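Side-chain contacts in TodX (Pseudomonas putida, PDB 3BS0), which transports toluene, and probably related aromatic hydrocarbons, across the outer membrane of Pseudomonas putida through a beta barrel of the FadL family: residues A[36-41]-A[148-153]; A[43-48]-A[92-97]; A[284-289]-A[294-299]; A[339-342]-A[348-351]. All coordinates share one frame; numbering follows the deposited sequence.

Contact 1: A[36-41]-A[148-153]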
loop_
_atom_site.group_PDB
_atom_site.type_symbol
_atom_site.label_atom_id
_atom_site.label_comp_id
_atom_site.label_asym_id
_atom_site.label_seq_id
_atom_site.Cartn_x
_atom_site.Cartn_y
_atom_site.Cartn_z
ATOM N N THR A 36 13.747 9.970 -14.232
ATOM C CA THR A 36 14.461 10.885 -13.356
ATOM C C THR A 36 15.815 10.323 -12.942
ATOM O O THR A 36 16.614 11.035 -12.342
ATOM C CB THR A 36 13.680 11.205 -12.060
ATOM O OG1 THR A 36 13.157 9.988 -11.507
ATOM C CG2 THR A 36 12.561 12.202 -12.320
ATOM N N LEU A 37 16.078 9.060 -13.258
ATOM C CA LEU A 37 17.344 8.467 -12.863
ATOM C C LEU A 37 18.514 9.113 -13.596
ATOM O O LEU A 37 19.671 8.997 -13.170
ATOM C CB LEU A 37 17.343 6.954 -13.114
ATOM C CG LEU A 37 16.407 6.103 -12.249
ATOM C CD1 LEU A 37 16.516 4.662 -12.711
ATOM C CD2 LEU A 37 16.754 6.237 -10.758
ATOM N N SER A 38 18.219 9.802 -14.694
ATOM C CA SER A 38 19.279 10.449 -15.453
ATOM C C SER A 38 19.775 11.700 -14.744
ATOM O O SER A 38 20.788 12.286 -15.136
ATOM C CB SER A 38 18.811 10.777 -16.867
ATOM O OG SER A 38 18.937 9.648 -17.708
ATOM N N PHE A 39 19.074 12.093 -13.686
ATOM C CA PHE A 39 19.475 13.255 -12.904
ATOM C C PHE A 39 20.379 12.768 -11.776
ATOM O O PHE A 39 20.720 13.516 -10.860
ATOM C CB PHE A 39 18.269 13.962 -12.272
ATOM C CG PHE A 39 17.191 14.348 -13.243
ATOM C CD1 PHE A 39 17.425 14.378 -14.611
ATOM C CD2 PHE A 39 15.925 14.677 -12.779
ATOM C CE1 PHE A 39 16.402 14.723 -15.502
ATOM C CE2 PHE A 39 14.907 15.022 -13.658
ATOM C CZ PHE A 39 15.144 15.042 -15.020
ATOM N N ALA A 40 20.756 11.502 -11.825
ATOM C CA ALA A 40 21.601 10.960 -10.774
ATOM C C ALA A 40 23.063 11.373 -10.930
ATOM O O ALA A 40 23.562 11.548 -12.047
ATOM C CB ALA A 40 21.497 9.443 -10.749
ATOM N N PRO A 41 23.769 11.534 -9.797
ATOM C CA PRO A 41 25.175 11.920 -9.857
ATOM C C PRO A 41 25.977 10.836 -10.566
ATOM O O PRO A 41 25.644 9.650 -10.489
ATOM C CB PRO A 41 25.554 12.085 -8.389
ATOM C CG PRO A 41 24.623 11.158 -7.684
ATOM C CD PRO A 41 23.327 11.369 -8.403
ATOM N N LYS A 148 17.807 17.507 -23.226
ATOM C CA LYS A 148 16.532 18.128 -22.884
ATOM C C LYS A 148 15.512 17.132 -22.328
ATOM O O LYS A 148 14.975 17.332 -21.238
ATOM C CB LYS A 148 15.960 18.837 -24.122
ATOM C CG LYS A 148 16.008 17.995 -25.396
ATOM C CD LYS A 148 15.258 18.631 -26.566
ATOM C CE LYS A 148 15.195 17.679 -27.760
ATOM N NZ LYS A 148 14.236 18.089 -28.827
ATOM N N LEU A 149 15.240 16.068 -23.081
ATOM C CA LEU A 149 14.290 15.047 -22.646
ATOM C C LEU A 149 15.017 13.855 -22.031
ATOM O O LEU A 149 16.228 13.702 -22.198
ATOM C CB LEU A 149 13.430 14.575 -23.820
ATOM C CG LEU A 149 14.138 14.059 -25.074
ATOM C CD1 LEU A 149 15.156 12.995 -24.721
ATOM C CD2 LEU A 149 13.098 13.492 -26.027
ATOM N N THR A 150 14.276 13.000 -21.338
ATOM C CA THR A 150 14.887 11.841 -20.707
ATOM C C THR A 150 13.921 10.664 -20.642
ATOM O O THR A 150 13.003 10.634 -19.829
ATOM C CB THR A 150 15.362 12.199 -19.295
ATOM O OG1 THR A 150 16.160 13.386 -19.353
ATOM C CG2 THR A 150 16.194 11.085 -18.714
ATOM N N PHE A 151 14.142 9.689 -21.512
ATOM C CA PHE A 151 13.302 8.502 -21.584
ATOM C C PHE A 151 13.480 7.670 -20.312
ATOM O O PHE A 151 14.520 7.748 -19.662
ATOM C CB PHE A 151 13.709 7.693 -22.821
ATOM C CG PHE A 151 12.609 6.857 -23.402
ATOM C CD1 PHE A 151 12.717 6.377 -24.702
ATOM C CD2 PHE A 151 11.466 6.546 -22.664
ATOM C CE1 PHE A 151 11.700 5.599 -25.261
ATOM C CE2 PHE A 151 10.442 5.769 -23.210
ATOM C CZ PHE A 151 10.558 5.296 -24.510
ATOM N N GLY A 152 12.468 6.882 -19.959
ATOM C CA GLY A 152 12.555 6.055 -18.768
ATOM C C GLY A 152 11.477 4.992 -18.658
ATOM O O GLY A 152 10.302 5.316 -18.506
ATOM N N ALA A 153 11.868 3.722 -18.721
ATOM C CA ALA A 153 10.909 2.631 -18.622
ATOM C C ALA A 153 11.259 1.690 -17.476
ATOM O O ALA A 153 12.295 1.841 -16.833
ATOM C CB ALA A 153 10.864 1.867 -19.926
#

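Contact 2: A[43-48]-A[92-97]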
loop_
_atom_site.group_PDB
_atom_site.type_symbol
_atom_site.label_atom_id
_atom_site.label_comp_id
_atom_site.label_asym_id
_atom_site.label_seq_id
_atom_site.Cartn_x
_atom_site.Cartn_y
_atom_site.Cartn_z
ATOM N N GLY A 43 28.217 7.995 -11.852
ATOM C CA GLY A 43 28.529 6.780 -11.132
ATOM C C GLY A 43 27.399 5.782 -10.982
ATOM O O GLY A 43 26.413 5.807 -11.711
ATOM N N ASN A 44 27.565 4.886 -10.018
ATOM C CA ASN A 44 26.583 3.853 -9.747
ATOM C C ASN A 44 26.035 4.108 -8.358
ATOM O O ASN A 44 26.769 4.543 -7.474
ATOM C CB ASN A 44 27.253 2.484 -9.839
ATOM C CG ASN A 44 27.927 2.264 -11.183
ATOM O OD1 ASN A 44 28.961 1.600 -11.266
ATOM N ND2 ASN A 44 27.342 2.818 -12.245
ATOM N N GLN A 45 24.747 3.848 -8.160
ATOM C CA GLN A 45 24.141 4.122 -6.867
ATOM C C GLN A 45 23.592 2.918 -6.147
ATOM O O GLN A 45 22.671 2.277 -6.617
ATOM C CB GLN A 45 23.015 5.151 -7.017
ATOM C CG GLN A 45 23.425 6.578 -7.435
ATOM C CD GLN A 45 23.709 6.729 -8.921
ATOM O OE1 GLN A 45 23.023 6.154 -9.761
ATOM N NE2 GLN A 45 24.723 7.524 -9.251
ATOM N N PHE A 46 24.152 2.606 -4.991
ATOM C CA PHE A 46 23.645 1.493 -4.213
ATOM C C PHE A 46 22.714 2.078 -3.149
ATOM O O PHE A 46 23.100 3.025 -2.455
ATOM C CB PHE A 46 24.783 0.729 -3.531
ATOM C CG PHE A 46 24.296 -0.287 -2.553
ATOM C CD1 PHE A 46 23.860 -1.530 -2.985
ATOM C CD2 PHE A 46 24.171 0.036 -1.210
ATOM C CE1 PHE A 46 23.305 -2.436 -2.102
ATOM C CE2 PHE A 46 23.617 -0.865 -0.322
ATOM C CZ PHE A 46 23.181 -2.106 -0.774
ATOM N N GLU A 47 21.501 1.538 -3.014
ATOM C CA GLU A 47 20.565 2.069 -2.011
ATOM C C GLU A 47 19.960 1.045 -1.060
ATOM O O GLU A 47 19.504 -0.020 -1.471
ATOM C CB GLU A 47 19.439 2.872 -2.679
ATOM C CG GLU A 47 19.699 4.383 -2.720
ATOM C CD GLU A 47 18.497 5.187 -3.227
ATOM O OE1 GLU A 47 17.395 5.039 -2.653
ATOM O OE2 GLU A 47 18.658 5.970 -4.190
ATOM N N LEU A 48 19.960 1.401 0.225
ATOM C CA LEU A 48 19.452 0.551 1.294
ATOM C C LEU A 48 18.539 1.303 2.238
ATOM O O LEU A 48 18.935 2.321 2.813
ATOM C CB LEU A 48 20.621 -0.033 2.086
ATOM C CG LEU A 48 20.871 -1.500 1.761
ATOM C CD1 LEU A 48 22.208 -1.932 2.324
ATOM C CD2 LEU A 48 19.731 -2.341 2.352
ATOM N N ASP A 92 25.205 7.299 -21.475
ATOM C CA ASP A 92 23.965 8.066 -21.396
ATOM C C ASP A 92 22.880 7.269 -20.685
ATOM O O ASP A 92 21.858 7.818 -20.275
ATOM C CB ASP A 92 23.479 8.400 -22.810
ATOM C CG ASP A 92 24.192 9.588 -23.412
ATOM O OD1 ASP A 92 24.159 9.723 -24.660
ATOM O OD2 ASP A 92 24.762 10.387 -22.633
ATOM N N TRP A 93 23.107 5.968 -20.558
ATOM C CA TRP A 93 22.146 5.079 -19.923
ATOM C C TRP A 93 22.262 4.932 -18.413
ATOM O O TRP A 93 23.296 5.215 -17.800
ATOM C CB TRP A 93 22.226 3.667 -20.525
ATOM C CG TRP A 93 21.812 3.555 -21.964
ATOM C CD1 TRP A 93 22.557 3.867 -23.060
ATOM C CD2 TRP A 93 20.546 3.098 -22.449
ATOM N NE1 TRP A 93 21.834 3.634 -24.207
ATOM C CE2 TRP A 93 20.593 3.166 -23.865
ATOM C CE3 TRP A 93 19.370 2.647 -21.840
ATOM C CZ2 TRP A 93 19.514 2.789 -24.672
ATOM C CZ3 TRP A 93 18.296 2.275 -22.638
ATOM C CH2 TRP A 93 18.378 2.352 -24.044
ATOM N N ARG A 94 21.159 4.487 -17.829
ATOM C CA ARG A 94 21.091 4.194 -16.411
ATOM C C ARG A 94 20.301 2.891 -16.393
ATOM O O ARG A 94 19.225 2.799 -16.991
ATOM C CB ARG A 94 20.350 5.276 -15.637
ATOM C CG ARG A 94 20.939 6.663 -15.780
ATOM C CD ARG A 94 22.183 6.929 -14.935
ATOM N NE ARG A 94 22.687 8.277 -15.212
ATOM C CZ ARG A 94 23.444 9.002 -14.394
ATOM N NH1 ARG A 94 23.820 8.530 -13.209
ATOM N NH2 ARG A 94 23.801 10.223 -14.752
ATOM N N PHE A 95 20.872 1.869 -15.768
ATOM C CA PHE A 95 20.219 0.581 -15.659
ATOM C C PHE A 95 20.082 0.277 -14.172
ATOM O O PHE A 95 21.033 0.447 -13.404
ATOM C CB PHE A 95 21.059 -0.493 -16.334
ATOM C CG PHE A 95 21.145 -0.353 -17.834
ATOM C CD1 PHE A 95 22.288 0.165 -18.441
ATOM C CD2 PHE A 95 20.092 -0.797 -18.645
ATOM C CE1 PHE A 95 22.383 0.232 -19.836
ATOM C CE2 PHE A 95 20.170 -0.734 -20.023
ATOM C CZ PHE A 95 21.314 -0.222 -20.630
ATOM N N GLY A 96 18.901 -0.161 -13.756
ATOM C CA GLY A 96 18.715 -0.453 -12.355
ATOM C C GLY A 96 17.744 -1.561 -12.007
ATOM O O GLY A 96 16.766 -1.803 -12.709
ATOM N N ALA A 97 18.032 -2.242 -10.902
ATOM C CA ALA A 97 17.183 -3.303 -10.394
ATOM C C ALA A 97 17.064 -3.110 -8.870
ATOM O O ALA A 97 17.867 -2.407 -8.264
ATOM C CB ALA A 97 17.785 -4.633 -10.719
#

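Contact 3: A[284-289]-A[294-299]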
loop_
_atom_site.group_PDB
_atom_site.type_symbol
_atom_site.label_atom_id
_atom_site.label_comp_id
_atom_site.label_asym_id
_atom_site.label_seq_id
_atom_site.Cartn_x
_atom_site.Cartn_y
_atom_site.Cartn_z
ATOM N N GLY A 284 3.681 16.744 -13.598
ATOM C CA GLY A 284 4.221 17.656 -12.605
ATOM C C GLY A 284 5.377 18.537 -13.060
ATOM O O GLY A 284 5.781 18.523 -14.228
ATOM N N LEU A 285 5.911 19.313 -12.120
ATOM C CA LEU A 285 7.020 20.208 -12.414
ATOM C C LEU A 285 7.782 20.615 -11.164
ATOM O O LEU A 285 7.189 20.875 -10.118
ATOM C CB LEU A 285 6.517 21.470 -13.129
ATOM C CG LEU A 285 5.537 22.391 -12.394
ATOM C CD1 LEU A 285 6.019 23.830 -12.484
ATOM C CD2 LEU A 285 4.144 22.250 -12.999
ATOM N N ALA A 286 9.106 20.672 -11.288
ATOM C CA ALA A 286 9.977 21.069 -10.188
ATOM C C ALA A 286 10.662 22.382 -10.578
ATOM O O ALA A 286 10.978 22.596 -11.748
ATOM C CB ALA A 286 11.019 19.984 -9.932
ATOM N N HIS A 287 10.876 23.261 -9.604
ATOM C CA HIS A 287 11.519 24.543 -9.870
ATOM C C HIS A 287 12.424 25.024 -8.741
ATOM O O HIS A 287 12.086 24.921 -7.561
ATOM C CB HIS A 287 10.464 25.615 -10.167
ATOM C CG HIS A 287 11.028 27.000 -10.293
ATOM N ND1 HIS A 287 11.021 27.908 -9.254
ATOM C CD2 HIS A 287 11.666 27.611 -11.320
ATOM C CE1 HIS A 287 11.632 29.015 -9.635
ATOM N NE2 HIS A 287 12.033 28.861 -10.884
ATOM N N GLN A 288 13.584 25.557 -9.118
ATOM C CA GLN A 288 14.550 26.077 -8.156
ATOM C C GLN A 288 14.517 27.606 -8.195
ATOM O O GLN A 288 14.634 28.209 -9.260
ATOM C CB GLN A 288 15.951 25.560 -8.497
ATOM C CG GLN A 288 17.049 26.010 -7.544
ATOM C CD GLN A 288 18.355 25.274 -7.777
ATOM O OE1 GLN A 288 18.837 25.188 -8.906
ATOM N NE2 GLN A 288 18.936 24.739 -6.706
ATOM N N PHE A 289 14.336 28.227 -7.034
ATOM C CA PHE A 289 14.275 29.683 -6.951
ATOM C C PHE A 289 15.658 30.306 -6.779
ATOM O O PHE A 289 16.183 30.957 -7.685
ATOM C CB PHE A 289 13.386 30.118 -5.781
ATOM C CG PHE A 289 11.975 29.616 -5.864
ATOM C CD1 PHE A 289 11.676 28.296 -5.562
ATOM C CD2 PHE A 289 10.942 30.467 -6.246
ATOM C CE1 PHE A 289 10.365 27.830 -5.641
ATOM C CE2 PHE A 289 9.628 30.011 -6.329
ATOM C CZ PHE A 289 9.340 28.689 -6.025
ATOM N N VAL A 294 14.464 24.324 -3.578
ATOM C CA VAL A 294 13.754 23.809 -4.748
ATOM C C VAL A 294 12.329 23.470 -4.345
ATOM O O VAL A 294 12.088 23.021 -3.220
ATOM C CB VAL A 294 14.405 22.512 -5.312
ATOM C CG1 VAL A 294 13.754 22.141 -6.636
ATOM C CG2 VAL A 294 15.910 22.692 -5.473
ATOM N N VAL A 295 11.388 23.673 -5.261
ATOM C CA VAL A 295 9.986 23.373 -4.985
ATOM C C VAL A 295 9.372 22.508 -6.086
ATOM O O VAL A 295 9.618 22.721 -7.267
ATOM C CB VAL A 295 9.167 24.673 -4.820
ATOM C CG1 VAL A 295 7.691 24.351 -4.571
ATOM C CG2 VAL A 295 9.724 25.476 -3.663
ATOM N N ALA A 296 8.578 21.523 -5.679
ATOM C CA ALA A 296 7.941 20.620 -6.627
ATOM C C ALA A 296 6.431 20.499 -6.412
ATOM O O ALA A 296 5.951 20.511 -5.272
ATOM C CB ALA A 296 8.590 19.233 -6.542
ATOM N N ALA A 297 5.705 20.374 -7.527
ATOM C CA ALA A 297 4.246 20.225 -7.549
ATOM C C ALA A 297 3.895 19.101 -8.520
ATOM O O ALA A 297 4.420 19.045 -9.633
ATOM C CB ALA A 297 3.587 21.515 -7.996
ATOM N N ASP A 298 2.997 18.215 -8.100
ATOM C CA ASP A 298 2.620 17.073 -8.919
ATOM C C ASP A 298 1.115 16.818 -8.853
ATOM O O ASP A 298 0.469 17.125 -7.852
ATOM C CB ASP A 298 3.362 15.833 -8.410
ATOM C CG ASP A 298 3.845 14.925 -9.531
ATOM O OD1 ASP A 298 4.084 13.724 -9.263
ATOM O OD2 ASP A 298 4.004 15.410 -10.671
ATOM N N ILE A 299 0.564 16.259 -9.928
ATOM C CA ILE A 299 -0.851 15.927 -9.979
ATOM C C ILE A 299 -0.963 14.503 -10.526
ATOM O O ILE A 299 -0.607 14.230 -11.680
ATOM C CB ILE A 299 -1.636 16.883 -10.895
ATOM C CG1 ILE A 299 -0.969 18.261 -10.916
ATOM C CG2 ILE A 299 -3.065 17.031 -10.369
ATOM C CD1 ILE A 299 -1.540 19.212 -11.959
#

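Contact 4: A[339-342]-A[348-351]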
loop_
_atom_site.group_PDB
_atom_site.type_symbol
_atom_site.label_atom_id
_atom_site.label_comp_id
_atom_site.label_asym_id
_atom_site.label_seq_id
_atom_site.Cartn_x
_atom_site.Cartn_y
_atom_site.Cartn_z
ATOM N N GLY A 339 6.101 19.869 -2.855
ATOM C CA GLY A 339 7.226 19.586 -1.980
ATOM C C GLY A 339 8.369 20.582 -1.987
ATOM O O GLY A 339 8.691 21.192 -3.009
ATOM N N THR A 340 8.999 20.725 -0.829
ATOM C CA THR A 340 10.109 21.650 -0.668
ATOM C C THR A 340 11.398 20.999 -0.158
ATOM O O THR A 340 11.372 20.105 0.706
ATOM C CB THR A 340 9.705 22.813 0.275
ATOM O OG1 THR A 340 9.338 23.948 -0.513
ATOM C CG2 THR A 340 10.849 23.190 1.224
ATOM N N ALA A 341 12.516 21.468 -0.713
ATOM C CA ALA A 341 13.856 21.009 -0.363
ATOM C C ALA A 341 14.712 22.260 -0.155
ATOM O O ALA A 341 14.624 23.211 -0.930
ATOM C CB ALA A 341 14.424 20.163 -1.486
ATOM N N TYR A 342 15.548 22.252 0.877
ATOM C CA TYR A 342 16.380 23.410 1.193
ATOM C C TYR A 342 17.809 23.054 1.608
ATOM O O TYR A 342 18.009 22.336 2.585
ATOM C CB TYR A 342 15.707 24.204 2.327
ATOM C CG TYR A 342 16.387 25.496 2.726
ATOM C CD1 TYR A 342 16.444 26.580 1.849
ATOM C CD2 TYR A 342 16.948 25.645 3.991
ATOM C CE1 TYR A 342 17.040 27.783 2.220
ATOM C CE2 TYR A 342 17.550 26.845 4.378
ATOM C CZ TYR A 342 17.592 27.913 3.487
ATOM O OH TYR A 342 18.176 29.110 3.862
ATOM N N LEU A 348 23.598 19.267 4.577
ATOM C CA LEU A 348 22.319 19.081 5.254
ATOM C C LEU A 348 21.213 19.728 4.442
ATOM O O LEU A 348 21.242 20.924 4.183
ATOM C CB LEU A 348 22.322 19.698 6.655
ATOM C CG LEU A 348 20.972 19.589 7.380
ATOM C CD1 LEU A 348 20.737 18.152 7.797
ATOM C CD2 LEU A 348 20.947 20.504 8.593
ATOM N N THR A 349 20.243 18.926 4.030
ATOM C CA THR A 349 19.119 19.436 3.268
ATOM C C THR A 349 17.919 19.291 4.179
ATOM O O THR A 349 17.954 18.513 5.135
ATOM C CB THR A 349 18.864 18.614 1.997
ATOM O OG1 THR A 349 19.973 18.748 1.100
ATOM C CG2 THR A 349 17.594 19.087 1.310
ATOM N N LEU A 350 16.872 20.057 3.897
ATOM C CA LEU A 350 15.642 19.999 4.674
ATOM C C LEU A 350 14.502 19.933 3.684
ATOM O O LEU A 350 14.435 20.736 2.754
ATOM C CB LEU A 350 15.511 21.224 5.574
ATOM C CG LEU A 350 16.610 21.277 6.641
ATOM C CD1 LEU A 350 16.409 22.493 7.519
ATOM C CD2 LEU A 350 16.584 20.006 7.485
ATOM N N ARG A 351 13.628 18.951 3.878
ATOM C CA ARG A 351 12.489 18.734 3.001
ATOM C C ARG A 351 11.179 18.736 3.773
ATOM O O ARG A 351 11.152 18.452 4.969
ATOM C CB ARG A 351 12.639 17.395 2.277
ATOM C CG ARG A 351 13.860 17.311 1.407
ATOM C CD ARG A 351 14.123 15.892 0.917
ATOM N NE ARG A 351 15.240 15.886 -0.025
ATOM C CZ ARG A 351 16.365 15.206 0.146
ATOM N NH1 ARG A 351 16.535 14.457 1.226
ATOM N NH2 ARG A 351 17.332 15.294 -0.755
#

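Contact 1: A[36-41]-A[148-153]
Two side-chain rotations bring S38 and T150 together. In T150, chi1 of -51° sets the methyl CG2 anti to the backbone N and turns it at S38, while OG1 lies beside that N on another branch. The methyl packs against both CB and OG of S38, whose OG stands beside its own backbone N (chi1 -83°). No hydrogen bond spans the two segments: the serine oxygen makes a weak one to S142 instead, and the threonine presents carbon to it. F39 adds a looser touch, its CE1 coming obliquely to within 4.1 Å of T150 OG1. One face of that ring is covered from its own segment by T36, whose CA stands above the plane, offset toward the rim. F39 and T150 also both reach T226 of strand 214-228, so the phenylalanine and the threonine share a neighbour in the wall. The example illustrates how a plug meets its wall: a 3-10 turn late in the N-terminal region, the hatch of FadL-type channels, rests through S38 and F39 on T150, where the chain leads into barrel strand 151-169.

Contact 2: A[43-48]-A[92-97]
R94 reaches the segment 43-48 through a single nitrogen, NH1, which lies 4.0 Å from the carbonyl O of G43 and 4.2 Å from NE2 of Q45. The amide nitrogen comes in at the edge of the guanidinium, near its plane, with the two flat groups turned 38° against each other; the carbonyl approaches obliquely. Both NE2 and NH1 carry protons, so they meet as neighbours and not as a bonded pair. Each chain bends at its second torsion, R94 with chi2 of -78° and Q45 with chi2 of 79°, and the bends carry their polar ends to a common place although neither CB is aimed at the other segment. The separation of the backbones explains why R94 needs its full length to arrive here: even the nearest pair, Q45 CA and G96 CA, is 9.0 Å apart, because strand 80-90 runs between strands 44-60 and 93-108 in the antiparallel barrel wall. Further out, the guanidinium is taken up by the end of the N-terminal hatch, through weak hydrogen bonds from NH2 to the carbonyl of A40 and from NH1 to that of P41. Such backbone oxygens would probably temper the charge of this buried arginine. The intervening strand's Q89 accepts a hydrogen bond from G43 N through OE1. On the Q45 side, N27 of the hatch bonds twice to strand 44-60, its ND2 to the carbonyl of Q45 and its backbone N to OE2 of E47.

Contact 3: A[284-289]-A[294-299]
V294 and Q288 face each other across an antiparallel beta hairpin of the barrel wall, strands 280-288 and 293-302, and their side chains meet on the face they share with A286 and A296. The CG2 methyl of V294 lies against the stem of Q288, 4.1 Å from its CG, and continues to the amide, 3.9 Å from NE2; the glutamine chain, extended beyond CG, passes obliquely across this methyl. The other methyl, CG1, is anti to the backbone N and beside the carbonyl carbon (chi1 -172°), and lies 3.4 Å from the carbonyl O of H287. A glycine here takes away both methyls, and the Q288 stem, with no apolar partner across the strand pair, would probably turn more freely at this end of the hairpin. Further along, A286 and A296 meet methyl to methyl, CB to CB at 4.2 Å, and T19 and Y23 of the hatch lie against A296. On the opposite face stand L285, H287, V295 and A297. There F289, just past its strand, turns a ring edge toward V295, although the modelled approach is too short to be trusted. Two hydrogen-bonded pairs, L285 with A297 and H287 with V295, join the backbones by four nearly straight bonds, the one from A297 N to L285 O measuring 3.0 Å. At the far end the carboxylate of D298 bends over G284, where a side chain would collide with it, and D298 OD2 is hydrogen-bonded to OG of S21 in the hatch.

Contact 4: A[339-342]-A[348-351]
T349 and Y342 meet closely on the packed side of this hairpin, where the methyl CG2 of T349 lies 3.5 Å from the carbonyl O of Y342. The same methyl also sits over one face of the R351 guanidinium, 4.1 Å above its plane and offset toward the rim. Beside it, A341 and R351 form a non-hydrogen-bonded pair in which the alanine CB rests 4.1 Å from the arginine CG. The backbones are joined by Y342 N to L350 O at 2.7 Å and L350 N to Y342 O at 2.9 Å, both clearly bent, with angles at hydrogen of 131° and 138°. The other face is looser. There the side chains of Y342 and L350 approach each other at the roots, CB to CB at 4.4 Å, for the tyrosine torsion (chi1 -176°) places CG beside its own carbonyl carbon and the ring leads away; both residues lie on the surface. R351 instead extends inward past M16, I12 and A15 of the hatch. Its buried charge has a long, weak ion pair with E383 and a weak hydrogen bond to N393; E383, weakly bonded to T349 OG1 too, is likely to offset that charge only in part.

In the fold
Followed from the N terminus, the chain first contributes the late hatch segment 36-41, and contact 1 closes a long loop where the chain leads into strand 151-169. Contact 2 is nested within that loop, linking strands 44-60 and 93-108; the two contacts touch through R94. Contacts 3 and 4 follow in series, each closing a short hairpin. They are joined side by side, since strands 293-302 and 333-343 are neighbours, with a probable hydrogen bond between V294 N and A341 O. Contact 1 thus joins hatch to wall, whereas contacts 2, 3 and 4 link strands within the wall, 2 and 3 about 24 Å apart between centres.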